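Local coordinates for putative tryptophan halogenase (Xanthomonas campestris pv. campestris, PDB 6Y1W), which probably acts as a flavin-dependent halogenase of the tryptophan halogenase family, using FAD as its cofactor, at residues Arg189-Gln194 with Ala204-Asp208. Numbering follows the deposited sequence.
With BU9 (Meso-2,3-Butanediol), chain M.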
loop_
_atom_site.group_PDB
_atom_site.type_symbol
_atom_site.label_atom_id
_atom_site.label_comp_id
_atom_site.label_asym_id
_atom_site.label_seq_id
_atom_site.Cartn_x
_atom_site.Cartn_y
_atom_site.Cartn_z
ATOM N N ARG A 189 6.796 21.084 -36.160
ATOM C CA ARG A 189 5.836 21.732 -35.288
ATOM C C ARG A 189 4.426 21.329 -35.673
ATOM O O ARG A 189 4.043 21.376 -36.847
ATOM C CB ARG A 189 5.980 23.259 -35.346
ATOM C CG ARG A 189 7.331 23.724 -34.858
ATOM C CD ARG A 189 7.615 25.173 -35.211
ATOM N NE ARG A 189 7.256 26.104 -34.138
ATOM C CZ ARG A 189 7.724 26.060 -32.890
ATOM N NH1 ARG A 189 8.594 25.130 -32.519
ATOM N NH2 ARG A 189 7.326 26.965 -32.004
ATOM N N ILE A 190 3.635 21.045 -34.654
ATOM C CA ILE A 190 2.252 20.639 -34.851
ATOM C C ILE A 190 1.443 21.893 -35.182
ATOM O O ILE A 190 1.410 22.848 -34.402
ATOM C CB ILE A 190 1.706 19.933 -33.601
ATOM C CG1 ILE A 190 2.489 18.653 -33.316
ATOM C CG2 ILE A 190 0.250 19.569 -33.776
ATOM C CD1 ILE A 190 2.145 18.059 -31.970
ATOM N N GLY A 191 0.812 21.899 -36.352
ATOM C CA GLY A 191 -0.043 23.006 -36.754
ATOM C C GLY A 191 -1.504 22.837 -36.377
ATOM O O GLY A 191 -2.189 23.826 -36.093
ATOM N N SER A 192 -2.003 21.602 -36.375
ATOM C CA SER A 192 -3.377 21.359 -35.955
ATOM C C SER A 192 -3.536 19.913 -35.496
ATOM O O SER A 192 -2.716 19.042 -35.808
ATOM C CB SER A 192 -4.365 21.696 -37.074
ATOM O OG SER A 192 -4.206 20.843 -38.185
ATOM N N VAL A 193 -4.592 19.685 -34.714
ATOM C CA VAL A 193 -4.958 18.369 -34.213
ATOM C C VAL A 193 -6.338 18.031 -34.755
ATOM O O VAL A 193 -7.284 18.803 -34.560
ATOM C CB VAL A 193 -4.952 18.343 -32.679
ATOM C CG1 VAL A 193 -5.234 16.947 -32.166
ATOM C CG2 VAL A 193 -3.618 18.880 -32.156
ATOM N N GLN A 194 -6.460 16.877 -35.401
ATOM C CA GLN A 194 -7.724 16.430 -35.981
ATOM C C GLN A 194 -8.373 15.425 -35.052
ATOM O O GLN A 194 -7.707 14.544 -34.508
ATOM C CB GLN A 194 -7.516 15.790 -37.352
ATOM C CG GLN A 194 -6.768 16.671 -38.322
ATOM C CD GLN A 194 -6.836 16.157 -39.745
ATOM O OE1 GLN A 194 -6.703 14.954 -39.990
ATOM N NE2 GLN A 194 -7.017 17.070 -40.695
ATOM N N ALA A 204 -5.362 12.474 -35.626
ATOM C CA ALA A 204 -4.065 12.671 -36.256
ATOM C C ALA A 204 -3.516 14.018 -35.841
ATOM O O ALA A 204 -4.268 14.924 -35.468
ATOM C CB ALA A 204 -4.159 12.611 -37.790
ATOM N N LEU A 205 -2.201 14.152 -35.950
ATOM C CA LEU A 205 -1.565 15.455 -35.864
ATOM C C LEU A 205 -1.227 15.912 -37.276
ATOM O O LEU A 205 -0.965 15.089 -38.165
ATOM C CB LEU A 205 -0.284 15.429 -35.027
ATOM C CG LEU A 205 -0.384 14.720 -33.675
ATOM C CD1 LEU A 205 1.007 14.687 -33.065
ATOM C CD2 LEU A 205 -1.388 15.398 -32.725
ATOM N N VAL A 206 -1.306 17.221 -37.496
ATOM C CA VAL A 206 -0.904 17.810 -38.767
ATOM C C VAL A 206 0.207 18.810 -38.501
ATOM O O VAL A 206 0.011 19.766 -37.738
ATOM C CB VAL A 206 -2.081 18.468 -39.500
ATOM C CG1 VAL A 206 -1.588 18.978 -40.852
ATOM C CG2 VAL A 206 -3.216 17.460 -39.694
ATOM N N LEU A 207 1.374 18.584 -39.111
ATOM C CA LEU A 207 2.521 19.458 -38.908
ATOM C C LEU A 207 2.418 20.710 -39.775
ATOM O O LEU A 207 1.583 20.813 -40.680
ATOM C CB LEU A 207 3.835 18.733 -39.218
ATOM C CG LEU A 207 4.060 17.415 -38.460
ATOM C CD1 LEU A 207 5.460 16.875 -38.701
ATOM C CD2 LEU A 207 3.809 17.588 -36.969
ATOM N N ASP A 208 3.328 21.655 -39.521
ATOM C CA ASP A 208 3.287 22.910 -40.260
ATOM C C ASP A 208 3.558 22.723 -41.747
ATOM O O ASP A 208 3.165 23.580 -42.541
ATOM C CB ASP A 208 4.323 23.887 -39.697
ATOM C CG ASP A 208 3.867 24.560 -38.421
ATOM O OD1 ASP A 208 2.663 24.457 -38.078
ATOM O OD2 ASP A 208 4.722 25.200 -37.766
HETATM C C03 BU9 M . 5.233 21.829 -29.539
HETATM C C04 BU9 M . 5.613 21.433 -30.972
HETATM O O06 BU9 M . 4.436 21.330 -31.731
HETATM C C05 BU9 M . 6.392 20.109 -31.002
HETATM C C01 BU9 M . 7.603 20.177 -30.064
HETATM O O6 BU9 M . 5.571 19.025 -30.622
HETATM O O HOH W 1 6.472 21.223 -39.307
#
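Val206 O takes two backbone N-H groups, Gly191 N at 2.7 Å and Ser192 N at 3.0 Å, both in its carbonyl plane. Two consecutive residues face one, a classic beta bulge in the antiparallel hairpin of strands 184-195 and 202-207. Val206 N returns a bond to Ser192 O, and the Gln194 N to Ala204 O bond beyond it is nearly straight (170°). At the other end Asp208 N reaches Arg189 O at 2.8 Å, and a water accepts from Arg189 N and, weakly, Asp208 N. Strand 184-195 runs parallel to strand 44-49 in the Rossmann-like, probably FAD-binding part, with 202-207 antiparallel on its other side. On the face of Val193 and Leu205, Ile190 CD1 reaches across to Leu205 CD1 (3.7 Å), and helix 227-232 packs on all three. Ile190 N donates a nearly straight bond to O06 of the bound butanediol (3.0 Å). On the face of Ser192, Gln194 and Val206, Ser192 OG, turned between N and C (chi1 65°), lies 3.4 Å from Val206 CB; Gln194 CD rests against Val206 CG2, and Gln194 OE1 accepts from Arg212 NE. Arg189 CB lies against Asp208 OD2, with Arg189 NE beyond salt-bridge distance (4.5 Å); Arg189 NH1 bonds to Ser50 OG.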